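Local coordinates for oxidoreductase, NAD-binding (Acidithiobacillus ferrooxidans, PDB 7BVJ), which catalyses the NAD(+)-dependent oxidation of the glucosamine 3-position of UDP-N-acetylglucosamine to a ketone, a step in making the diamino sugar found in some lipid A, at residues Gly7-Gly12 with Asp62-Val67; Arg16-Lys21 with Asp267-Glu272; Ala29-Glu34 with Leu46-Phe51; Cys87-Pro92 with Leu112-Gly117. All blocks are in the same frame, centred on the assembly; numbering follows the deposited sequence.

How the contacts relate
From the N terminus the chain passes through 7-12, then helix 13-25, which carries the first half of contact 2, and reaches 29-34. Contact 3 closes first, over the single helix 36-46. Contact 1 closes next at 62-67, with contact 3 nested inside its loop. Contact 4 follows in series, over helix 97-110. Contacts 1, 3 and 4 all lie in one parallel sheet. Contact 2 closes last, at 267-272: its long loop crosses that of contact 1, encloses contacts 3 and 4, and lays helix 268-282 beside helix 13-25. Through His18, contact 2 touches both contact 1 and contact 4.

Contact 1 (Gly7-Gly12 with Asp62-Val67); sequences GVIGVG and DAVSIV. With NAD (nicotinamide-adenine-dinucleotide), chain E.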
# COMPACT_ATOMS: atom_id res chain seq x y z
N GLY A 7 13.89 11.67 8.11
CA GLY A 7 14.79 11.33 7.03
C GLY A 7 14.19 10.29 6.11
O GLY A 7 13.16 9.67 6.41
N VAL A 8 14.83 10.11 4.96
CA VAL A 8 14.46 9.08 4.00
C VAL A 8 15.70 8.28 3.65
O VAL A 8 16.75 8.85 3.33
CB VAL A 8 13.80 9.66 2.73
CG1 VAL A 8 13.41 8.53 1.77
CG2 VAL A 8 12.55 10.48 3.08
N ILE A 9 15.58 6.96 3.74
CA ILE A 9 16.62 6.02 3.36
C ILE A 9 16.18 5.40 2.05
O ILE A 9 15.21 4.64 2.01
CB ILE A 9 16.83 4.95 4.44
CG1 ILE A 9 17.26 5.61 5.76
CG2 ILE A 9 17.79 3.86 3.92
CD1 ILE A 9 17.21 4.68 6.96
N GLY A 10 16.85 5.78 0.96
CA GLY A 10 16.47 5.33 -0.36
C GLY A 10 15.65 6.39 -1.07
O GLY A 10 14.45 6.51 -0.81
N VAL A 11 16.27 7.16 -1.95
CA VAL A 11 15.62 8.29 -2.60
C VAL A 11 15.60 8.15 -4.12
O VAL A 11 15.79 9.12 -4.85
CB VAL A 11 16.25 9.63 -2.18
CG1 VAL A 11 15.69 10.04 -0.82
CG2 VAL A 11 17.77 9.51 -2.14
N GLY A 12 15.35 6.94 -4.60
CA GLY A 12 15.01 6.80 -6.01
C GLY A 12 13.67 7.45 -6.34
O GLY A 12 13.30 8.45 -5.72
N ASP A 62 14.37 11.28 14.24
CA ASP A 62 13.42 10.50 15.01
C ASP A 62 12.63 9.51 14.16
O ASP A 62 12.29 8.43 14.66
CB ASP A 62 12.43 11.43 15.73
CG ASP A 62 13.13 12.53 16.54
OD1 ASP A 62 13.80 12.19 17.52
OD2 ASP A 62 12.99 13.73 16.18
N ALA A 63 12.31 9.85 12.91
CA ALA A 63 11.60 8.90 12.06
C ALA A 63 12.17 8.91 10.65
O ALA A 63 12.70 9.92 10.18
CB ALA A 63 10.09 9.22 11.98
N VAL A 64 12.05 7.77 9.97
CA VAL A 64 12.45 7.69 8.58
C VAL A 64 11.37 6.99 7.76
O VAL A 64 10.60 6.16 8.27
CB VAL A 64 13.79 6.96 8.39
CG1 VAL A 64 14.91 7.67 9.14
CG2 VAL A 64 13.65 5.52 8.84
N SER A 65 11.34 7.33 6.48
CA SER A 65 10.77 6.45 5.47
C SER A 65 11.88 5.58 4.86
O SER A 65 12.98 6.06 4.58
CB SER A 65 10.06 7.25 4.38
OG SER A 65 8.76 7.67 4.82
N ILE A 66 11.58 4.30 4.68
CA ILE A 66 12.48 3.33 4.05
C ILE A 66 11.87 2.97 2.70
O ILE A 66 10.81 2.32 2.62
CB ILE A 66 12.68 2.09 4.92
CG1 ILE A 66 13.54 2.43 6.13
CG2 ILE A 66 13.30 0.98 4.13
CD1 ILE A 66 13.42 1.43 7.25
N VAL A 67 12.52 3.45 1.63
CA VAL A 67 12.01 3.32 0.28
C VAL A 67 13.07 2.64 -0.60
O VAL A 67 13.29 3.05 -1.75
CB VAL A 67 11.57 4.68 -0.29
CG1 VAL A 67 10.58 4.45 -1.43
CG2 VAL A 67 10.94 5.54 0.80
PA NAD E . 14.03 2.75 -7.35
O1A NAD E . 15.10 1.71 -7.47
O2A NAD E . 13.73 3.93 -8.23
O5B NAD E . 14.59 3.55 -5.90
C5B NAD E . 15.44 2.66 -5.23
C4B NAD E . 16.49 3.45 -4.44
O4B NAD E . 17.00 2.66 -3.39
C3B NAD E . 17.65 3.72 -5.42
O3B NAD E . 17.86 5.08 -5.30
C2B NAD E . 18.81 2.89 -4.84
O2B NAD E . 20.06 3.56 -4.99
C1B NAD E . 18.41 2.90 -3.36
N9A NAD E . 18.95 1.78 -2.59
C8A NAD E . 19.11 0.45 -2.92
N7A NAD E . 19.61 -0.27 -1.92
C5A NAD E . 19.79 0.63 -0.89
C6A NAD E . 20.29 0.48 0.43
N6A NAD E . 20.71 -0.76 0.88
N1A NAD E . 20.36 1.56 1.26
C2A NAD E . 19.93 2.76 0.74
N3A NAD E . 19.43 3.05 -0.49
C4A NAD E . 19.38 1.93 -1.28
O3 NAD E . 12.53 2.18 -7.11
PN NAD E . 11.40 3.13 -6.48
O1N NAD E . 11.72 4.29 -5.58
O2N NAD E . 10.35 2.99 -7.53
O5D NAD E . 10.59 2.07 -5.27
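Gly7 and Ile9 are laced to Ala63, Ser65 and Val67 by four backbone hydrogen bonds, the ladder of two parallel strands whose short axes approach to 4.5 Å. Gly7 N donates to Ala63 O and Gly7 O accepts from Ser65 N. Further along, Ile9 N meets Ser65 O at 2.9 Å and Ile9 O takes Val67 N, the latter bond almost straight at 174°. Ser65 O also receives a CA-H...O contact from Val8 CA at 3.4 Å.

Apolar contacts follow on both faces. Beside Ser65, Val8 sets CG1 opposite the amide nitrogen (chi1 -179°), which turns this branch toward Val67 and brings it 4.0 Å from Val67 CG2. On the face of Ile9 and Val64, Ile9 CD1 lies across Val64 CG2 at 4.1 Å and grazes Ile66. Helix 13-25 covers the Val8 face, and helices 54-59 and 73-82 cover Ile9. The buried Ser65 OG is satisfied by hydrogen bonds with Tyr22 OH and His18 ND1 of helix 13-25.

The last group of contacts concerns glycine and cofactor. A CB on Gly10 would strike the carbonyl carbon of Val67. Gly10 CA lies 3.7 Å from NAD N3A, while Ile9 CG2 touches the adenine at C2A. At Gly12 a CB would collide with NAD O5B, and Gly12 N stands 3.2 Å from NAD O3B. Gly10, Gly12 and Gly15 fit the GxGxxG pattern of the Rossmann fold, whose strand-turn-helix here carries the NAD.

Contact 2 (Arg16-Lys21 with Asp267-Glu272); sequences RFHAQK and DALAAE
Leu269 fits between Phe17, His18 and Lys21 where two helices pack across each other, their short axes 9.6 Å apart and crossing at -62°; the contact joins the first helix of the Rossmann fold to the much later helix 268-282. The inner part is tight. With CG anti to the backbone N (chi1 173°), Leu269 is extended toward helix 13-25 and divides its two methyls: CD1 makes a CH-pi contact over one face of the His18 ring, 3.8 Å from the centroid, while CD2 meets Phe17 CB at 3.7 Å. The ring is held by a hydrogen bond between NE2 and Glu90 OE1, besides the one at ND1.

Toward solvent the contact becomes looser. Lys21 lays CG against Leu269 CG, then bends at chi2 and chi4 toward exposed Asp267. Its CE comes closest to the carboxylate, 3.1 Å from Asp267 OD2, and NZ follows in a long salt bridge, 3.5 Å from the same OD2. Replacing Lys21 by an alanine would probably uncover the outer flank of Leu269 and leave the Asp267 carboxylate without its countercharge. Asp267 is also the N-cap of helix 268-282, its OD1 accepting Ala270 N at 3.3 Å from above the carboxylate plane.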
# COMPACT_ATOMS: atom_id res chain seq x y z
N ARG A 16 12.15 9.95 -3.36
CA ARG A 16 12.22 11.40 -3.52
C ARG A 16 10.90 12.07 -3.13
O ARG A 16 10.90 13.11 -2.47
CB ARG A 16 12.61 11.74 -4.95
CG ARG A 16 12.47 13.20 -5.30
CD ARG A 16 13.20 13.53 -6.61
NE ARG A 16 12.88 14.87 -7.11
CZ ARG A 16 11.79 15.16 -7.82
NH1 ARG A 16 10.90 14.21 -8.10
NH2 ARG A 16 11.58 16.40 -8.23
N PHE A 17 9.77 11.49 -3.55
CA PHE A 17 8.46 12.04 -3.17
C PHE A 17 8.26 12.00 -1.66
O PHE A 17 7.75 12.96 -1.07
CB PHE A 17 7.33 11.28 -3.88
CG PHE A 17 7.32 11.45 -5.37
CD1 PHE A 17 7.45 10.36 -6.21
CD2 PHE A 17 7.22 12.71 -5.94
CE1 PHE A 17 7.45 10.52 -7.59
CE2 PHE A 17 7.23 12.88 -7.31
CZ PHE A 17 7.35 11.78 -8.14
N HIS A 18 8.65 10.88 -1.03
CA HIS A 18 8.63 10.84 0.43
C HIS A 18 9.40 12.01 1.02
O HIS A 18 8.95 12.68 1.96
CB HIS A 18 9.24 9.55 0.95
CG HIS A 18 8.32 8.37 0.97
ND1 HIS A 18 7.92 7.75 2.13
CD2 HIS A 18 7.79 7.65 -0.04
CE1 HIS A 18 7.18 6.71 1.84
NE2 HIS A 18 7.07 6.63 0.53
N ALA A 19 10.60 12.27 0.47
CA ALA A 19 11.46 13.33 0.98
C ALA A 19 10.81 14.71 0.81
O ALA A 19 10.89 15.56 1.71
CB ALA A 19 12.82 13.28 0.29
N GLN A 20 10.17 14.94 -0.34
CA GLN A 20 9.46 16.21 -0.55
C GLN A 20 8.39 16.41 0.51
O GLN A 20 8.26 17.51 1.07
CB GLN A 20 8.83 16.26 -1.95
CG GLN A 20 9.82 16.19 -3.12
CD GLN A 20 9.16 16.24 -4.49
OE1 GLN A 20 7.93 16.10 -4.61
NE2 GLN A 20 9.96 16.46 -5.52
N LYS A 21 7.61 15.36 0.80
CA LYS A 21 6.56 15.50 1.82
C LYS A 21 7.15 15.83 3.18
O LYS A 21 6.69 16.76 3.87
CB LYS A 21 5.72 14.21 1.91
CG LYS A 21 5.10 13.72 0.61
CD LYS A 21 4.78 14.88 -0.34
CE LYS A 21 3.61 14.56 -1.23
NZ LYS A 21 4.03 14.12 -2.57
N ASP A 267 -3.52 14.78 -1.53
CA ASP A 267 -2.21 14.14 -1.63
C ASP A 267 -2.19 12.90 -0.75
O ASP A 267 -2.19 13.00 0.47
CB ASP A 267 -1.13 15.14 -1.21
CG ASP A 267 0.24 14.79 -1.77
OD1 ASP A 267 0.61 13.59 -1.81
OD2 ASP A 267 0.94 15.74 -2.16
N ALA A 268 -2.17 11.72 -1.36
CA ALA A 268 -2.24 10.49 -0.57
C ALA A 268 -0.96 10.26 0.22
O ALA A 268 -1.01 9.87 1.40
CB ALA A 268 -2.54 9.30 -1.49
N LEU A 269 0.19 10.48 -0.39
CA LEU A 269 1.44 10.20 0.30
C LEU A 269 1.70 11.21 1.42
O LEU A 269 2.18 10.84 2.50
CB LEU A 269 2.59 10.17 -0.73
CG LEU A 269 4.00 10.04 -0.15
CD1 LEU A 269 4.15 8.69 0.53
CD2 LEU A 269 5.06 10.25 -1.21
N ALA A 270 1.38 12.48 1.18
CA ALA A 270 1.39 13.45 2.28
C ALA A 270 0.47 13.02 3.42
O ALA A 270 0.83 13.16 4.59
CB ALA A 270 0.98 14.84 1.77
N ALA A 271 -0.72 12.53 3.09
CA ALA A 271 -1.66 12.07 4.12
C ALA A 271 -1.07 10.93 4.93
O ALA A 271 -1.14 10.91 6.16
CB ALA A 271 -2.97 11.63 3.46
N GLU A 272 -0.47 9.96 4.24
CA GLU A 272 0.11 8.80 4.89
C GLU A 272 1.29 9.20 5.78
O GLU A 272 1.46 8.69 6.90
CB GLU A 272 0.47 7.79 3.78
CG GLU A 272 1.37 6.62 4.08
CD GLU A 272 1.45 5.65 2.87
OE1 GLU A 272 0.81 4.57 2.87
OE2 GLU A 272 2.16 5.97 1.90

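Contact 3 (Ala29-Glu34 with Leu46-Phe51); sequences AGVFDE and LRCRAF. With NAD (nicotinamide-adenine-dinucleotide), chain E.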
# COMPACT_ATOMS: atom_id res chain seq x y z
N ALA A 29 15.98 16.37 8.17
CA ALA A 29 17.44 16.43 8.27
C ALA A 29 18.09 16.12 6.93
O ALA A 29 19.04 16.80 6.53
CB ALA A 29 17.94 15.46 9.34
N GLY A 30 17.60 15.10 6.23
CA GLY A 30 18.19 14.77 4.94
C GLY A 30 17.89 13.33 4.54
O GLY A 30 16.94 12.72 5.02
N VAL A 31 18.74 12.83 3.64
CA VAL A 31 18.48 11.61 2.90
C VAL A 31 19.77 10.79 2.80
O VAL A 31 20.88 11.31 2.93
CB VAL A 31 17.93 11.93 1.49
CG1 VAL A 31 16.52 12.56 1.59
CG2 VAL A 31 18.87 12.89 0.78
N PHE A 32 19.60 9.48 2.61
CA PHE A 32 20.70 8.58 2.32
C PHE A 32 20.28 7.65 1.21
O PHE A 32 19.16 7.13 1.21
CB PHE A 32 21.14 7.74 3.54
CG PHE A 32 22.17 6.68 3.18
CD1 PHE A 32 23.52 7.03 3.04
CD2 PHE A 32 21.79 5.37 2.92
CE1 PHE A 32 24.47 6.08 2.67
CE2 PHE A 32 22.74 4.41 2.55
CZ PHE A 32 24.09 4.77 2.44
N ASP A 33 21.20 7.41 0.27
CA ASP A 33 21.01 6.46 -0.81
C ASP A 33 22.36 5.80 -1.07
O ASP A 33 23.41 6.39 -0.83
CB ASP A 33 20.45 7.15 -2.06
CG ASP A 33 19.86 6.17 -3.07
OD1 ASP A 33 20.64 5.42 -3.69
OD2 ASP A 33 18.61 6.14 -3.22
N GLU A 34 22.32 4.54 -1.52
CA GLU A 34 23.58 3.86 -1.83
C GLU A 34 24.28 4.52 -3.00
O GLU A 34 25.51 4.46 -3.11
CB GLU A 34 23.34 2.37 -2.08
CG GLU A 34 22.64 2.05 -3.39
CD GLU A 34 22.92 0.64 -3.92
OE1 GLU A 34 23.04 -0.32 -3.13
OE2 GLU A 34 23.01 0.51 -5.17
N LEU A 46 16.00 19.67 -2.25
CA LEU A 46 15.19 19.93 -1.07
C LEU A 46 15.90 20.76 -0.02
O LEU A 46 15.29 21.10 1.00
CB LEU A 46 14.72 18.62 -0.45
CG LEU A 46 13.88 17.75 -1.39
CD1 LEU A 46 13.42 16.50 -0.69
CD2 LEU A 46 12.69 18.55 -1.86
N ARG A 47 17.17 21.10 -0.24
CA ARG A 47 17.96 21.91 0.69
C ARG A 47 18.10 21.23 2.04
O ARG A 47 18.07 21.87 3.09
CB ARG A 47 17.37 23.32 0.84
CG ARG A 47 17.25 24.08 -0.48
CD ARG A 47 16.18 25.16 -0.41
NE ARG A 47 16.68 26.42 0.15
CZ ARG A 47 16.29 26.94 1.31
NH1 ARG A 47 15.39 26.31 2.06
NH2 ARG A 47 16.80 28.09 1.74
N CYS A 48 18.24 19.92 2.02
CA CYS A 48 18.60 19.13 3.19
C CYS A 48 20.00 18.57 2.99
O CYS A 48 20.65 18.84 1.98
CB CYS A 48 17.57 18.02 3.40
SG CYS A 48 17.51 16.84 2.04
N ARG A 49 20.45 17.76 3.95
CA ARG A 49 21.74 17.10 3.86
C ARG A 49 21.66 15.86 2.98
O ARG A 49 20.62 15.22 2.87
CB ARG A 49 22.24 16.69 5.24
CG ARG A 49 23.38 17.53 5.80
CD ARG A 49 23.82 17.05 7.19
NE ARG A 49 24.95 16.13 7.13
CZ ARG A 49 25.57 15.63 8.20
NH1 ARG A 49 25.14 15.95 9.42
NH2 ARG A 49 26.60 14.80 8.06
N ALA A 50 22.78 15.52 2.35
CA ALA A 50 23.00 14.18 1.82
C ALA A 50 23.98 13.50 2.76
O ALA A 50 25.13 13.94 2.89
CB ALA A 50 23.56 14.23 0.39
N PHE A 51 23.52 12.42 3.45
CA PHE A 51 24.39 11.87 4.48
C PHE A 51 25.38 10.87 3.88
O PHE A 51 25.08 10.18 2.90
CB PHE A 51 23.56 11.19 5.56
CG PHE A 51 22.88 12.14 6.51
CD1 PHE A 51 23.46 12.46 7.73
CD2 PHE A 51 21.65 12.71 6.19
CE1 PHE A 51 22.82 13.35 8.62
CE2 PHE A 51 21.00 13.57 7.08
CZ PHE A 51 21.59 13.90 8.29
PA NAD E . 14.03 2.75 -7.35
O1A NAD E . 15.10 1.71 -7.47
O2A NAD E . 13.73 3.93 -8.23
O5B NAD E . 14.59 3.55 -5.90
C5B NAD E . 15.44 2.66 -5.23
C4B NAD E . 16.49 3.45 -4.44
O4B NAD E . 17.00 2.66 -3.39
C3B NAD E . 17.65 3.72 -5.42
O3B NAD E . 17.86 5.08 -5.30
C2B NAD E . 18.81 2.89 -4.84
O2B NAD E . 20.06 3.56 -4.99
C1B NAD E . 18.41 2.90 -3.36
N9A NAD E . 18.95 1.78 -2.59
C8A NAD E . 19.11 0.45 -2.92
N7A NAD E . 19.61 -0.27 -1.92
C5A NAD E . 19.79 0.63 -0.89
C6A NAD E . 20.29 0.48 0.43
N6A NAD E . 20.71 -0.76 0.88
N1A NAD E . 20.36 1.56 1.26
C2A NAD E . 19.93 2.76 0.74
N3A NAD E . 19.43 3.05 -0.49
C4A NAD E . 19.38 1.93 -1.28
O3 NAD E . 12.53 2.18 -7.11
PN NAD E . 11.40 3.13 -6.48
O1N NAD E . 11.72 4.29 -5.58
O2N NAD E . 10.35 2.99 -7.53
O5D NAD E . 10.59 2.07 -5.27
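Phe51 lays its ring edge-on against the backbone of 29-31, and several atoms along one side find partners. A chi1 of -76° sets CG opposite the carbonyl carbon, beside the backbone N, which sends the ring back along 29-31. CB and CD2 both pass Val31 O, CD2 at 3.6 Å. CE2 reaches Gly30 CA at 3.7 Å, where a CB would strike both this ring and Arg49 O. At the tip, CZ touches Ala29 CB at 4.1 Å. CE1 lies against one face of the Arg49 guanidinium. With an alanine in place of Phe51, the edge of Ala29 and Gly30 would probably lose its cover and the Arg49 guanidinium be set freer to turn.

Three parallel-strand bonds join the backbones, Arg49 N to Ala29 O, Val31 N to Arg49 O and Phe51 N to Val31 O, the last nearly straight at 178°. Phe51 O meets the edge of the Phe32 ring at CD1, 3.5 Å away. Just past this strand, Asp33 accepts from NAD O2B and O3B at modelled lengths too short to trust. The pair closes a beta-alpha-beta unit over helix 36-46, with strand 49-50 outermost, strand 5-9 inside 27-32, and helix 54-59 against Phe32 and Phe51.

Contact 4 (Cys87-Pro92 with Leu112-Gly117); sequences CLIEKP and LVLAIG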
# COMPACT_ATOMS: atom_id res chain seq x y z
N CYS A 87 9.81 3.94 11.95
CA CYS A 87 9.94 3.56 10.54
C CYS A 87 8.59 3.52 9.82
O CYS A 87 7.65 2.86 10.29
CB CYS A 87 10.60 2.18 10.40
SG CYS A 87 12.28 2.15 10.92
N LEU A 88 8.52 4.20 8.69
CA LEU A 88 7.49 3.97 7.68
C LEU A 88 8.16 3.23 6.50
O LEU A 88 9.01 3.80 5.81
CB LEU A 88 6.85 5.29 7.24
CG LEU A 88 6.04 5.36 5.94
CD1 LEU A 88 4.89 4.36 5.96
CD2 LEU A 88 5.54 6.76 5.66
N ILE A 89 7.80 1.96 6.29
CA ILE A 89 8.40 1.13 5.25
C ILE A 89 7.47 1.11 4.05
O ILE A 89 6.27 0.82 4.19
CB ILE A 89 8.66 -0.30 5.76
CG1 ILE A 89 9.60 -0.27 6.97
CG2 ILE A 89 9.23 -1.18 4.64
CD1 ILE A 89 9.82 -1.63 7.59
N GLU A 90 8.01 1.41 2.87
CA GLU A 90 7.19 1.30 1.67
C GLU A 90 6.69 -0.14 1.51
O GLU A 90 7.33 -1.09 1.95
CB GLU A 90 7.97 1.76 0.44
CG GLU A 90 7.22 1.75 -0.89
CD GLU A 90 5.92 2.57 -0.89
OE1 GLU A 90 5.89 3.68 -0.30
OE2 GLU A 90 4.94 2.10 -1.51
N LYS A 91 5.49 -0.28 0.95
CA LYS A 91 5.00 -1.62 0.66
C LYS A 91 5.76 -2.21 -0.52
O LYS A 91 6.20 -1.49 -1.43
CB LYS A 91 3.50 -1.59 0.35
CG LYS A 91 3.15 -0.83 -0.92
CD LYS A 91 3.04 -1.76 -2.14
CE LYS A 91 2.87 -0.93 -3.41
NZ LYS A 91 3.59 -1.49 -4.59
N PRO A 92 5.95 -3.54 -0.55
CA PRO A 92 5.57 -4.47 0.52
C PRO A 92 6.57 -4.50 1.67
O PRO A 92 7.74 -4.19 1.49
CB PRO A 92 5.51 -5.81 -0.20
CG PRO A 92 6.43 -5.67 -1.34
CD PRO A 92 6.40 -4.24 -1.77
N LEU A 112 8.50 1.44 19.30
CA LEU A 112 8.60 2.24 18.09
C LEU A 112 7.33 2.09 17.25
O LEU A 112 6.68 1.04 17.28
CB LEU A 112 9.82 1.83 17.25
CG LEU A 112 11.20 2.07 17.87
CD1 LEU A 112 12.33 1.58 16.94
CD2 LEU A 112 11.36 3.54 18.24
N VAL A 113 6.99 3.14 16.51
CA VAL A 113 5.89 3.05 15.55
C VAL A 113 6.42 2.41 14.28
O VAL A 113 7.45 2.82 13.73
CB VAL A 113 5.29 4.44 15.26
CG1 VAL A 113 4.39 4.38 14.04
CG2 VAL A 113 4.52 4.95 16.47
N LEU A 114 5.72 1.39 13.82
CA LEU A 114 6.06 0.66 12.61
C LEU A 114 4.87 0.79 11.67
O LEU A 114 3.78 0.30 11.98
CB LEU A 114 6.39 -0.79 12.94
CG LEU A 114 6.58 -1.86 11.87
CD1 LEU A 114 7.63 -1.43 10.83
CD2 LEU A 114 6.99 -3.14 12.56
N ALA A 115 5.07 1.49 10.56
CA ALA A 115 4.03 1.68 9.56
C ALA A 115 4.51 1.15 8.22
O ALA A 115 5.70 1.25 7.89
CB ALA A 115 3.62 3.16 9.46
N ILE A 116 3.59 0.56 7.47
CA ILE A 116 3.86 0.08 6.12
C ILE A 116 3.13 1.00 5.15
O ILE A 116 1.99 1.39 5.40
CB ILE A 116 3.42 -1.39 5.94
CG1 ILE A 116 3.88 -2.25 7.12
CG2 ILE A 116 3.98 -1.97 4.65
CD1 ILE A 116 5.38 -2.16 7.41
N GLY A 117 3.79 1.34 4.05
CA GLY A 117 3.22 2.23 3.05
C GLY A 117 2.15 1.64 2.16
O GLY A 117 2.36 1.47 0.95
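Cys87 opens the ladder to the last parallel strand, its N donating to Val113 O at 3.2 Å and its O accepting Ala115 N. Leu88, its CG swung away from N to lie beside the carbonyl carbon (chi1 163°), lets CD1 lean across to Ala115 CB at 3.9 Å and over Gly117 N. Ile89 bonds through both its N, to Ala115 O, and its O, to Gly117 N. Its side chain lies on the other face, CD1 against Leu114 CD1 at 3.9 Å and CB against Ile116 CD1 at 4.1 Å. Glu90 points to the Leu88 face and reaches toward helix 13-25. Lys91 places CG between its backbone N and carbonyl carbon (chi1 65°), which presses that carbon to 3.1 Å from Gly117 O, while NZ is hydrogen-bonded to Asp160 O. A cis peptide leads into Pro92. Glu-Lys-Pro is the signature of the Gfo/Idh/MocA family, and either Lys91 or His164, whose side chains touch, is likely to be the catalytic base. Helix 97-110 links the two strands, of which 114-117 is outermost while 63-66 flanks 86-90; helix 73-82 covers Cys87 and Ile89, helix 268-282 covers Leu88 and Val113, and helix 157-173 lies against Lys91 and Pro92.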